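Local coordinates for tailspike protein (PDB 6E1R) that probably binds and cleaves capsular polysaccharide of its Acinetobacter host, acting as a trimeric phage tailspike, at residues A[276-284]-A[302-310]; A[482-490]-A[501-509]. All blocks are in the same frame, centred on the assembly; numbering follows the deposited sequence.

Interaction 1. Residues A[276-284]-A[302-310]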
# COMPACT_ATOMS: atom_id res chain seq x y z
N TRP A 276 1.82 -0.03 -13.36
CA TRP A 276 0.61 -0.85 -13.33
C TRP A 276 0.57 -1.53 -11.97
O TRP A 276 1.38 -2.43 -11.69
CB TRP A 276 0.61 -1.89 -14.45
CG TRP A 276 0.41 -1.35 -15.84
CD1 TRP A 276 1.20 -0.45 -16.50
CD2 TRP A 276 -0.63 -1.71 -16.76
NE1 TRP A 276 0.71 -0.22 -17.76
CE2 TRP A 276 -0.42 -0.98 -17.94
CE3 TRP A 276 -1.73 -2.58 -16.69
CZ2 TRP A 276 -1.25 -1.09 -19.05
CZ3 TRP A 276 -2.56 -2.68 -17.79
CH2 TRP A 276 -2.32 -1.94 -18.96
N HIS A 277 -0.36 -1.12 -11.11
CA HIS A 277 -0.44 -1.63 -9.75
C HIS A 277 -1.84 -2.17 -9.48
O HIS A 277 -2.82 -1.74 -10.10
CB HIS A 277 -0.07 -0.56 -8.73
CG HIS A 277 1.31 0.00 -8.92
ND1 HIS A 277 2.44 -0.78 -8.88
CD2 HIS A 277 1.73 1.27 -9.15
CE1 HIS A 277 3.51 -0.02 -9.09
NE2 HIS A 277 3.10 1.22 -9.25
N PHE A 278 -1.92 -3.10 -8.53
CA PHE A 278 -3.14 -3.84 -8.24
C PHE A 278 -3.37 -3.86 -6.73
O PHE A 278 -2.65 -4.54 -6.00
CB PHE A 278 -3.07 -5.27 -8.79
CG PHE A 278 -2.82 -5.33 -10.27
CD1 PHE A 278 -1.53 -5.27 -10.78
CD2 PHE A 278 -3.88 -5.44 -11.16
CE1 PHE A 278 -1.31 -5.33 -12.14
CE2 PHE A 278 -3.66 -5.50 -12.52
CZ PHE A 278 -2.37 -5.44 -13.02
N PHE A 279 -4.38 -3.11 -6.27
CA PHE A 279 -4.72 -3.04 -4.86
C PHE A 279 -5.90 -3.97 -4.58
O PHE A 279 -7.01 -3.73 -5.06
CB PHE A 279 -5.06 -1.60 -4.46
CG PHE A 279 -3.88 -0.68 -4.44
CD1 PHE A 279 -3.47 -0.04 -5.60
CD2 PHE A 279 -3.18 -0.44 -3.27
CE1 PHE A 279 -2.39 0.82 -5.59
CE2 PHE A 279 -2.09 0.41 -3.26
CZ PHE A 279 -1.70 1.04 -4.42
N ALA A 280 -5.65 -5.03 -3.81
CA ALA A 280 -6.69 -5.95 -3.35
C ALA A 280 -7.47 -6.56 -4.51
O ALA A 280 -8.68 -6.79 -4.42
CB ALA A 280 -7.63 -5.25 -2.36
N CYS A 281 -6.77 -6.84 -5.61
CA CYS A 281 -7.42 -7.44 -6.77
C CYS A 281 -7.50 -8.95 -6.62
O CYS A 281 -6.86 -9.56 -5.76
CB CYS A 281 -6.68 -7.06 -8.05
SG CYS A 281 -6.77 -5.30 -8.45
N ASP A 282 -8.32 -9.57 -7.47
CA ASP A 282 -8.60 -11.00 -7.41
C ASP A 282 -8.33 -11.61 -8.78
O ASP A 282 -9.08 -11.37 -9.73
CB ASP A 282 -10.05 -11.23 -6.98
CG ASP A 282 -10.37 -12.70 -6.78
OD1 ASP A 282 -9.43 -13.53 -6.74
OD2 ASP A 282 -11.57 -13.03 -6.66
N LEU A 283 -7.26 -12.40 -8.88
CA LEU A 283 -6.88 -13.08 -10.11
C LEU A 283 -6.96 -14.58 -9.83
O LEU A 283 -6.00 -15.18 -9.33
CB LEU A 283 -5.48 -12.67 -10.58
CG LEU A 283 -5.25 -11.26 -11.13
CD1 LEU A 283 -5.25 -10.21 -10.02
CD2 LEU A 283 -3.95 -11.21 -11.91
N GLU A 284 -8.09 -15.20 -10.16
CA GLU A 284 -8.30 -16.60 -9.85
C GLU A 284 -9.09 -17.28 -10.96
O GLU A 284 -9.77 -16.63 -11.76
CB GLU A 284 -9.01 -16.80 -8.51
CG GLU A 284 -10.43 -16.25 -8.45
CD GLU A 284 -11.13 -16.62 -7.15
OE1 GLU A 284 -11.06 -17.80 -6.75
OE2 GLU A 284 -11.75 -15.73 -6.53
N MSE A 302 3.38 -3.68 -8.47
CA MSE A 302 3.08 -4.06 -7.09
C MSE A 302 1.67 -4.61 -6.92
O MSE A 302 0.72 -4.12 -7.52
CB MSE A 302 3.28 -2.86 -6.17
CG MSE A 302 4.67 -2.27 -6.20
SE MSE A 302 4.84 -0.78 -4.97
CE MSE A 302 3.31 0.28 -5.56
N PHE A 303 1.55 -5.63 -6.07
CA PHE A 303 0.27 -6.20 -5.67
C PHE A 303 0.11 -5.96 -4.17
O PHE A 303 0.77 -6.62 -3.36
CB PHE A 303 0.20 -7.69 -6.00
CG PHE A 303 0.33 -8.00 -7.46
CD1 PHE A 303 1.57 -8.16 -8.04
CD2 PHE A 303 -0.80 -8.13 -8.25
CE1 PHE A 303 1.69 -8.45 -9.39
CE2 PHE A 303 -0.69 -8.41 -9.60
CZ PHE A 303 0.56 -8.57 -10.17
N VAL A 304 -0.77 -5.03 -3.81
CA VAL A 304 -0.99 -4.66 -2.42
C VAL A 304 -2.29 -5.33 -1.99
O VAL A 304 -3.39 -4.79 -2.20
CB VAL A 304 -1.02 -3.14 -2.22
CG1 VAL A 304 -1.19 -2.80 -0.75
CG2 VAL A 304 0.25 -2.51 -2.78
N GLY A 305 -2.17 -6.52 -1.41
CA GLY A 305 -3.33 -7.29 -1.00
C GLY A 305 -4.05 -7.93 -2.16
O GLY A 305 -3.92 -7.48 -3.30
N GLY A 306 -4.79 -9.02 -1.90
CA GLY A 306 -5.61 -9.63 -2.92
C GLY A 306 -5.36 -11.12 -3.02
O GLY A 306 -4.75 -11.73 -2.12
N TYR A 307 -5.81 -11.71 -4.12
CA TYR A 307 -5.72 -13.14 -4.35
C TYR A 307 -5.10 -13.41 -5.72
O TYR A 307 -5.42 -12.75 -6.70
CB TYR A 307 -7.09 -13.83 -4.29
CG TYR A 307 -7.76 -13.79 -2.94
CD1 TYR A 307 -8.39 -12.64 -2.50
CD2 TYR A 307 -7.79 -14.91 -2.13
CE1 TYR A 307 -9.01 -12.60 -1.27
CE2 TYR A 307 -8.41 -14.89 -0.90
CZ TYR A 307 -9.02 -13.72 -0.47
OH TYR A 307 -9.64 -13.69 0.75
N ILE A 308 -4.20 -14.40 -5.76
CA ILE A 308 -3.74 -14.98 -7.01
C ILE A 308 -3.74 -16.49 -6.82
O ILE A 308 -2.77 -17.06 -6.29
CB ILE A 308 -2.34 -14.47 -7.42
CG1 ILE A 308 -2.32 -12.94 -7.49
CG2 ILE A 308 -1.92 -15.06 -8.75
CD1 ILE A 308 -0.97 -12.37 -7.88
N GLU A 309 -4.83 -17.15 -7.20
CA GLU A 309 -5.01 -18.55 -6.86
C GLU A 309 -5.78 -19.25 -7.97
O GLU A 309 -6.23 -18.63 -8.94
CB GLU A 309 -5.72 -18.71 -5.51
CG GLU A 309 -7.09 -18.05 -5.44
CD GLU A 309 -7.77 -18.28 -4.11
OE1 GLU A 309 -7.10 -18.75 -3.17
OE2 GLU A 309 -8.98 -17.99 -3.99
N ALA A 310 -5.91 -20.58 -7.83
CA ALA A 310 -6.76 -21.40 -8.69
C ALA A 310 -6.40 -21.28 -10.17
O ALA A 310 -7.27 -21.34 -11.04
CB ALA A 310 -8.24 -21.07 -8.47
O HOH W 1 -3.80 -7.13 -5.88

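Interaction 2. Residues A[482-490]-A[501-509]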
# COMPACT_ATOMS: atom_id res chain seq x y z
N THR A 482 40.41 -35.66 1.79
CA THR A 482 41.27 -34.72 1.08
C THR A 482 42.40 -34.26 1.99
O THR A 482 42.17 -33.88 3.14
CB THR A 482 40.46 -33.52 0.59
OG1 THR A 482 39.49 -33.95 -0.37
CG2 THR A 482 41.37 -32.48 -0.04
N ASN A 483 43.63 -34.31 1.47
CA ASN A 483 44.77 -33.82 2.23
C ASN A 483 44.60 -32.34 2.52
O ASN A 483 44.39 -31.53 1.62
CB ASN A 483 46.07 -34.06 1.45
CG ASN A 483 46.40 -35.53 1.30
OD1 ASN A 483 45.93 -36.36 2.08
ND2 ASN A 483 47.21 -35.86 0.31
N SER A 484 44.69 -31.98 3.80
CA SER A 484 44.40 -30.63 4.25
C SER A 484 45.49 -30.14 5.20
O SER A 484 46.15 -30.93 5.88
CB SER A 484 43.04 -30.55 4.95
OG SER A 484 42.81 -29.26 5.50
N ALA A 485 45.67 -28.82 5.23
CA ALA A 485 46.60 -28.18 6.15
C ALA A 485 46.11 -26.77 6.43
O ALA A 485 45.59 -26.10 5.54
CB ALA A 485 48.02 -28.14 5.57
N VAL A 486 46.28 -26.33 7.68
CA VAL A 486 45.85 -25.02 8.12
C VAL A 486 47.06 -24.24 8.60
O VAL A 486 47.98 -24.81 9.20
CB VAL A 486 44.77 -25.09 9.22
CG1 VAL A 486 43.52 -25.76 8.68
CG2 VAL A 486 45.29 -25.84 10.43
N TYR A 487 47.08 -22.94 8.31
CA TYR A 487 48.19 -22.07 8.68
C TYR A 487 47.63 -20.80 9.30
O TYR A 487 46.64 -20.24 8.81
CB TYR A 487 49.06 -21.72 7.46
CG TYR A 487 49.58 -22.93 6.71
CD1 TYR A 487 48.80 -23.55 5.74
CD2 TYR A 487 50.85 -23.43 6.95
CE1 TYR A 487 49.26 -24.65 5.05
CE2 TYR A 487 51.32 -24.53 6.26
CZ TYR A 487 50.53 -25.14 5.31
OH TYR A 487 50.99 -26.23 4.61
N GLU A 488 48.27 -20.34 10.37
CA GLU A 488 47.88 -19.11 11.06
C GLU A 488 49.00 -18.10 10.87
O GLU A 488 50.13 -18.33 11.34
CB GLU A 488 47.62 -19.38 12.54
CG GLU A 488 47.07 -18.20 13.32
CD GLU A 488 45.55 -18.10 13.23
OE1 GLU A 488 44.97 -18.59 12.23
OE2 GLU A 488 44.94 -17.54 14.16
N LEU A 489 48.71 -16.99 10.20
CA LEU A 489 49.73 -16.04 9.79
C LEU A 489 49.38 -14.64 10.30
O LEU A 489 48.24 -14.20 10.17
CB LEU A 489 49.88 -16.01 8.27
CG LEU A 489 50.11 -17.36 7.58
CD1 LEU A 489 50.08 -17.20 6.07
CD2 LEU A 489 51.41 -17.99 8.04
N LEU A 490 50.38 -13.96 10.86
CA LEU A 490 50.30 -12.54 11.17
C LEU A 490 51.06 -11.77 10.11
O LEU A 490 52.23 -12.06 9.85
CB LEU A 490 50.88 -12.24 12.55
CG LEU A 490 49.98 -12.46 13.77
CD1 LEU A 490 50.69 -11.98 15.03
CD2 LEU A 490 48.65 -11.75 13.59
N SER A 501 54.56 -13.69 9.95
CA SER A 501 54.97 -14.58 11.03
C SER A 501 53.96 -15.71 11.15
O SER A 501 52.78 -15.45 11.40
CB SER A 501 55.09 -13.82 12.35
OG SER A 501 55.44 -14.69 13.42
N GLN A 502 54.42 -16.95 10.98
CA GLN A 502 53.54 -18.10 11.08
C GLN A 502 53.29 -18.42 12.54
O GLN A 502 54.17 -18.94 13.23
CB GLN A 502 54.13 -19.31 10.35
CG GLN A 502 53.24 -20.54 10.39
CD GLN A 502 53.67 -21.62 9.42
OE1 GLN A 502 53.92 -21.35 8.24
NE2 GLN A 502 53.76 -22.85 9.91
N ILE A 503 52.09 -18.09 13.03
CA ILE A 503 51.75 -18.33 14.42
C ILE A 503 51.68 -19.83 14.71
O ILE A 503 52.09 -20.29 15.78
CB ILE A 503 50.43 -17.62 14.78
CG1 ILE A 503 50.65 -16.12 14.93
CG2 ILE A 503 49.83 -18.20 16.03
CD1 ILE A 503 49.49 -15.42 15.62
N GLY A 504 51.19 -20.61 13.75
CA GLY A 504 51.07 -22.04 13.96
C GLY A 504 50.61 -22.73 12.70
O GLY A 504 50.36 -22.09 11.67
N SER A 505 50.51 -24.05 12.79
CA SER A 505 50.08 -24.86 11.65
C SER A 505 49.58 -26.20 12.17
O SER A 505 49.84 -26.59 13.31
CB SER A 505 51.23 -25.06 10.65
OG SER A 505 52.27 -25.83 11.22
N ALA A 506 48.85 -26.90 11.30
CA ALA A 506 48.34 -28.23 11.62
C ALA A 506 48.04 -28.96 10.32
O ALA A 506 47.70 -28.34 9.31
CB ALA A 506 47.09 -28.17 12.50
N GLY A 507 48.18 -30.28 10.35
CA GLY A 507 47.93 -31.10 9.19
C GLY A 507 49.20 -31.51 8.48
O GLY A 507 50.30 -31.52 9.04
N LEU A 508 49.04 -31.85 7.20
CA LEU A 508 50.15 -32.31 6.36
C LEU A 508 50.95 -31.10 5.90
O LEU A 508 50.76 -30.57 4.80
CB LEU A 508 49.62 -33.13 5.19
CG LEU A 508 48.66 -34.26 5.58
CD1 LEU A 508 48.14 -34.97 4.34
CD2 LEU A 508 49.32 -35.24 6.53
N THR A 509 51.87 -30.66 6.76
CA THR A 509 52.63 -29.44 6.55
C THR A 509 54.10 -29.69 6.27
O THR A 509 54.89 -28.74 6.21
CB THR A 509 52.48 -28.51 7.76
OG1 THR A 509 52.90 -29.20 8.94
CG2 THR A 509 51.04 -28.07 7.93

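Interaction 1. Residues A[276-284]-A[302-310]
F278 and F303 run alongside one another on successive rungs of the parallel beta-helix. Their rings are nearly parallel, 10° apart, but offset with little overlap, with CD1 of F278 3.5 Å from CE2 of F303. F253 stacks on F278 and F334 meets F303, extending the aromatic ladder to both neighbouring rungs. Past the corner, L283 and I308 point to the same inner side of the coil as the two phenylalanines, and CD1 of I308 sits above the F303 ring toward its rim.

H277 meets selenomethionine M302 in two ways. M302 N donates to H277 ND1 (3.1 Å) in the ring plane, though the N-H...ND1 angle is only 138°. The selenomethionine chain turns at chi3 (-52°), bringing CE over the ring face, 3.6 Å from its centroid.

The backbones bond in parallel fashion, from F278 N to M302 O (3.0 Å) through to E309 N on L283 O (3.1 Å). At the corner a water donates to the carbonyls of F278 and G305 and accepts from C281 N. F279 and V304, also neighbours on successive rungs, touch at F279 CD2 and V304 CB (3.6 Å); V304 packs on F279 of the second subunit. Y307 OH is hydrogen-bonded to T274 OG1 of that subunit.

Beyond the corner, E284 OE1 and E309 OE2 lie 3.5 Å apart, like charges probably eased by the salt bridge from R259 to E284. With ND1 of H277 accepting, its proton probably sits on NE2, which is hydrogen-bonded to Q275.

Interaction 2. Residues A[482-490]-A[501-509]
L490 and S501 are joined by a reciprocal pair of backbone bonds: L490 N to S501 O, almost straight at 176°, and S501 N to L490 O at 2.8 Å. V486 and A506 repeat the pattern, with V486 N on A506 O at 3.0 Å. Between these pairs E488 N donates to G504 O from above the carbonyl plane, while E488 O receives I503 N at 2.6 Å and, weakly, G504 N. I503 and G504 thus both face E488, a classic beta bulge that shifts the register by one residue. The strands form a beta hairpin at one edge, within this chain, of a five-stranded antiparallel sheet in the C-terminal domain; strand 465-474 lies on the other flank of strand 484-494.

On one face, E488 CG packs on I503 CB (3.7 Å). The E488 chain bends at chi2 (86°), leading the carboxylate away from the bulge to a salt bridge with R467 of the second subunit. I503 also lays CD1 on L490 CG (3.5 Å), and it packs on I503 of both other subunits. V486 CG2 meets A506 CB at 3.6 Å.

The opposite face carries Y487, whose ring is 73° from the Q502 amide plane, with Q502 OE1 near Y487 CD2. The Y487 hydroxyl is hydrogen-bonded to P517 O and F519 N, and T509 CG2 lies 3.8 Å from Y487 OH. Q502 CA and CB rest against L489 CD2, with W521 alongside both side chains.

In the fold
The two contacts belong to separate parts of the spike and do not touch: their centres are 57 Å apart and their nearest atoms about 46 Å. The centre of interaction 1 lies about 10 Å from the chain centre, in the parallel beta-helix, and the contact is complete before interaction 2 begins along the sequence. The centre of interaction 2 is about 55 Å from the chain centre, in the antiparallel C-terminal domain. A bound sodium ion lies about 10 Å from the side chain of W276, so only 276-284 with 302-310 comes near it. What the two share is the trimer, since residues of both contacts meet the second and the third subunit.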